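Side-chain contacts in peptidoglycan-recognition protein SD (Drosophila melanogaster, PDB 2RKQ), which recognises bacterial peptidoglycan as a secreted innate immune receptor and activates the Toll pathway in response to Gram-positive bacteria: residues N54-M57 against K61-D64; G140-S145 against P150-Y155. All blocks are in the same frame, centred on the assembly; numbering follows the deposited sequence. Where two conformers were deposited one is given.

Interaction 1 (N54-M57 against K61-D64)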
# COMPACT_ATOMS: atom_id res chain seq x y z
N ASN A 54 -5.12 13.64 -3.02
CA ASN A 54 -5.13 15.11 -2.97
C ASN A 54 -4.44 15.62 -1.71
O ASN A 54 -3.71 16.61 -1.76
CB ASN A 54 -6.56 15.66 -3.01
CG ASN A 54 -7.29 15.41 -4.33
OD1 ASN A 54 -8.52 15.57 -4.39
ND2 ASN A 54 -6.57 15.04 -5.38
N PHE A 55 -4.68 14.97 -0.57
CA PHE A 55 -4.02 15.37 0.67
C PHE A 55 -2.51 15.19 0.57
O PHE A 55 -1.74 16.09 0.91
CB PHE A 55 -4.53 14.56 1.86
CG PHE A 55 -3.83 14.88 3.16
CD1 PHE A 55 -2.77 14.08 3.61
CD2 PHE A 55 -4.22 15.98 3.92
CE1 PHE A 55 -2.11 14.38 4.80
CE2 PHE A 55 -3.57 16.28 5.12
CZ PHE A 55 -2.51 15.48 5.56
N GLN A 56 -2.07 14.03 0.11
CA GLN A 56 -0.64 13.77 0.03
C GLN A 56 0.06 14.68 -0.98
O GLN A 56 1.19 15.14 -0.74
CB GLN A 56 -0.38 12.31 -0.31
CG GLN A 56 -0.85 11.40 0.81
CD GLN A 56 -0.24 10.03 0.74
OE1 GLN A 56 0.36 9.54 1.71
NE2 GLN A 56 -0.32 9.42 -0.42
N MET A 57 -0.59 14.95 -2.10
CA MET A 57 0.01 15.81 -3.10
C MET A 57 -0.04 17.26 -2.66
O MET A 57 0.94 18.00 -2.82
CB MET A 57 -0.67 15.60 -4.44
CG MET A 57 -0.39 14.23 -5.05
SD MET A 57 -1.22 13.92 -6.61
CE MET A 57 -0.40 15.09 -7.67
N LYS A 61 2.90 17.38 -0.10
CA LYS A 61 3.68 17.82 -1.25
C LYS A 61 4.42 16.65 -1.95
O LYS A 61 5.44 16.83 -2.62
CB LYS A 61 4.65 18.96 -0.86
CG LYS A 61 4.08 20.01 0.12
CD LYS A 61 3.04 20.90 -0.54
CE LYS A 61 2.67 22.08 0.38
NZ LYS A 61 3.48 23.31 0.06
N PHE A 62 3.86 15.45 -1.81
CA PHE A 62 4.32 14.29 -2.59
C PHE A 62 3.99 14.50 -4.06
O PHE A 62 3.05 15.24 -4.39
CB PHE A 62 3.64 12.99 -2.14
CG PHE A 62 3.99 12.53 -0.76
CD1 PHE A 62 3.27 11.49 -0.19
CD2 PHE A 62 5.04 13.11 -0.03
CE1 PHE A 62 3.59 11.02 1.09
CE2 PHE A 62 5.37 12.65 1.27
CZ PHE A 62 4.61 11.61 1.82
N SER A 63 4.76 13.85 -4.94
CA SER A 63 4.47 13.88 -6.36
C SER A 63 3.19 13.15 -6.75
O SER A 63 2.67 13.39 -7.83
CB SER A 63 5.63 13.29 -7.15
OG SER A 63 6.81 14.03 -6.88
N ASP A 64 2.73 12.24 -5.89
CA ASP A 64 1.58 11.39 -6.20
C ASP A 64 1.17 10.77 -4.90
O ASP A 64 1.88 10.91 -3.89
CB ASP A 64 2.02 10.31 -7.20
CG ASP A 64 0.87 9.51 -7.80
OD1 ASP A 64 1.19 8.47 -8.40
OD2 ASP A 64 -0.31 9.91 -7.70
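Gln56 and Met57 meet Phe62 and Asp64 in a turn that carries the chain away from the end of helix 42-58 in the N-acetylmuramoyl-L-alanine amidase-type fold. The reversal is made at Lys61, whose positive phi of 66° marks it as left-handed and takes the chain out of the helical path. Phe62 N then donates to Gln56 O at 2.9 Å with an N-H...O angle of 152°. Phe62 stands six positions after Gln56, against five in the 6→1 bond of a Schellman motif, so that definition is not met. Two CA-H...O contacts reinforce the turn: Lys61 CA lies 3.2 Å from Met57 O, and Met57 CA lies 3.4 Å from Phe62 O.

The Phe62 ring is laid obliquely against the Gln56 side chain, its CD1 3.7 Å from Gln56 CB. The Gln56 amide is steeply inclined to the ring and presents OE1 at the ring edge, 3.6 Å from Phe62 CE1; the same oxygen has a weak hydrogen bond from Gln60. Met57 works against backbone instead, with its CG 3.6 Å from Asp64 CA. The Asp64 carboxylate is engaged elsewhere, by Arg7 and Gln53. A turn about the Met57 CG-SD bond (chi3 67°) carries CE to 3.5 Å from Ser63 O.

Interaction 2 (G140-S145 against P150-Y155)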
# COMPACT_ATOMS: atom_id res chain seq x y z
N GLY A 140 6.09 -4.62 8.02
CA GLY A 140 5.13 -3.57 8.34
C GLY A 140 5.77 -2.21 8.16
O GLY A 140 6.99 -2.07 8.29
N HIS A 141 4.94 -1.21 7.91
CA HIS A 141 5.38 0.17 7.76
C HIS A 141 6.26 0.59 8.96
O HIS A 141 7.29 1.23 8.79
CB HIS A 141 4.12 1.01 7.63
CG HIS A 141 4.34 2.39 7.08
ND1 HIS A 141 3.31 3.31 7.02
CD2 HIS A 141 5.43 3.00 6.58
CE1 HIS A 141 3.77 4.43 6.50
NE2 HIS A 141 5.05 4.28 6.23
N ARG A 142 5.85 0.18 10.16
CA ARG A 142 6.59 0.53 11.37
C ARG A 142 8.02 -0.03 11.41
O ARG A 142 8.84 0.42 12.21
CB ARG A 142 5.85 0.03 12.61
CG ARG A 142 5.58 -1.46 12.64
CD ARG A 142 4.97 -1.89 13.96
NE ARG A 142 3.67 -1.27 14.17
CZ ARG A 142 2.93 -1.48 15.24
NH1 ARG A 142 3.37 -2.30 16.19
NH2 ARG A 142 1.76 -0.87 15.36
N GLN A 143 8.30 -1.03 10.58
CA GLN A 143 9.66 -1.59 10.55
C GLN A 143 10.59 -0.76 9.66
O GLN A 143 11.81 -0.94 9.73
CB GLN A 143 9.64 -3.04 10.08
CG GLN A 143 8.78 -3.92 10.96
CD GLN A 143 8.74 -5.33 10.46
OE1 GLN A 143 7.74 -5.78 9.86
NE2 GLN A 143 9.82 -6.07 10.70
N VAL A 144 10.03 0.15 8.87
CA VAL A 144 10.82 0.95 7.94
C VAL A 144 10.65 2.46 8.13
O VAL A 144 11.34 3.25 7.47
CB VAL A 144 10.50 0.60 6.48
CG1 VAL A 144 10.75 -0.89 6.21
CG2 VAL A 144 9.06 0.97 6.11
N SER A 145 9.74 2.86 9.01
CA SER A 145 9.42 4.25 9.24
C SER A 145 9.01 4.38 10.69
O SER A 145 8.49 3.42 11.27
CB SER A 145 8.27 4.67 8.34
OG SER A 145 7.99 6.06 8.46
N PRO A 150 1.23 -0.34 10.33
CA PRO A 150 -0.15 -0.40 9.85
C PRO A 150 -1.19 -0.58 10.95
O PRO A 150 -2.32 -0.97 10.66
CB PRO A 150 -0.11 -1.63 8.93
CG PRO A 150 0.84 -2.58 9.66
CD PRO A 150 1.88 -1.67 10.30
N GLY A 151 -0.81 -0.22 12.17
CA GLY A 151 -1.69 -0.36 13.32
C GLY A 151 -1.46 -1.69 13.98
O GLY A 151 -1.17 -2.70 13.33
N GLU A 152 -1.59 -1.73 15.30
CA GLU A 152 -1.27 -2.95 16.03
C GLU A 152 -1.99 -4.19 15.50
O GLU A 152 -1.38 -5.25 15.36
CB GLU A 152 -1.56 -2.80 17.52
CG GLU A 152 -0.74 -1.76 18.25
CD GLU A 152 0.75 -2.08 18.31
OE1 GLU A 152 1.54 -1.12 18.34
OE2 GLU A 152 1.14 -3.28 18.34
N ALA A 153 -3.29 -4.06 15.23
CA ALA A 153 -4.08 -5.24 14.88
C ALA A 153 -3.68 -5.77 13.52
O ALA A 153 -3.55 -6.99 13.32
CB ALA A 153 -5.58 -4.91 14.90
N LEU A 154 -3.46 -4.86 12.58
CA LEU A 154 -3.05 -5.29 11.26
C LEU A 154 -1.60 -5.78 11.26
O LEU A 154 -1.27 -6.79 10.62
CB LEU A 154 -3.28 -4.16 10.25
CG LEU A 154 -2.77 -4.40 8.83
CD1 LEU A 154 -3.26 -5.73 8.23
CD2 LEU A 154 -3.23 -3.25 7.97
N TYR A 155 -0.74 -5.10 12.00
CA TYR A 155 0.65 -5.56 12.12
C TYR A 155 0.73 -6.98 12.67
O TYR A 155 1.47 -7.80 12.14
CB TYR A 155 1.47 -4.61 12.98
CG TYR A 155 2.94 -4.95 13.02
CD1 TYR A 155 3.53 -5.38 14.21
CD2 TYR A 155 3.72 -4.89 11.86
CE1 TYR A 155 4.88 -5.70 14.25
CE2 TYR A 155 5.07 -5.20 11.90
CZ TYR A 155 5.64 -5.61 13.10
OH TYR A 155 6.98 -5.92 13.14
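Arg142 reaches across to Pro150, Glu152 and Tyr155, and its path can be traced atom by atom. CB points toward the opposing segment, and CG sits between the backbone N and the carbonyl carbon (chi1 58°), a placement that sends the chain over the Tyr155 ring. CG stands 3.8 Å from Tyr155 CE2. CD makes a CH-pi contact, 3.6 Å from the ring centroid and just 3° off the ring normal. NE follows at 3.9 Å from Tyr155 CG, and the guanidinium stacks flat but offset, displaced toward the CG/CB end of Tyr155, centres 4.6 Å and planes 22° apart. At the tip, Arg142 NH2 forms a salt bridge with Glu152 OE1 at 3.0 Å. NH2 bonds OE1 and NH1 bonds both carboxylate oxygens, all three weakly; Glu152 has two conformers. NH2 also bonds Lys148 O, while Lys148 NZ pairs with Glu152.

The turn joins edge strand 136-140 of the mixed sheet to helix 152-158, entering it through cis-Pro150 and Gly151 at the N-cap. In zinc amidases of this family the histidine of the Gly-His-Arg motif and a cysteine eight residues later bind zinc. Here His141 keeps the first position but Ser149 takes the second, consistent with a receptor lacking amidase activity; His141 ND1 bonds Ser149 OG and its NE2 bonds Phe89 O.

The Gln143 amide stands nearly perpendicular to the Tyr155 ring at its edge, with CD 3.3 Å from Tyr155 OH. OE1 accepts hydrogen bonds from Gly140 N (2.7 Å) and Trp164 NE1, and NE2 donates to Ser165 O and Glu167 O; bonds at both ends set the amide's rotation. Replacing Tyr155 by an alanine is likely to strip Arg142 CD and the guanidinium of the face they lie on, leaving the polar bonds at the tip to hold the chain. Gly140 CA abuts the ring edge, where a side-chain CB would collide with Tyr155 CD2.

In the fold
The two contacts come in series along the chain: interaction 1 is complete before interaction 2 begins. Their centres are 21 Å apart and their nearest atoms about 8 Å apart, so they do not touch. Both lie in connections between a helix and the same mixed sheet. Interaction 1 comes at the exit from helix 42-58, on the way to strand 69-71; interaction 2 runs from outermost strand 136-140 into helix 152-158. Their centres lie 15 Å and 12 Å from the centre of the chain, the first contact partly buried and the second buried. The single amidase-type domain thus has local contacts in two separate connections, one at a helix's end and one at a helix's start.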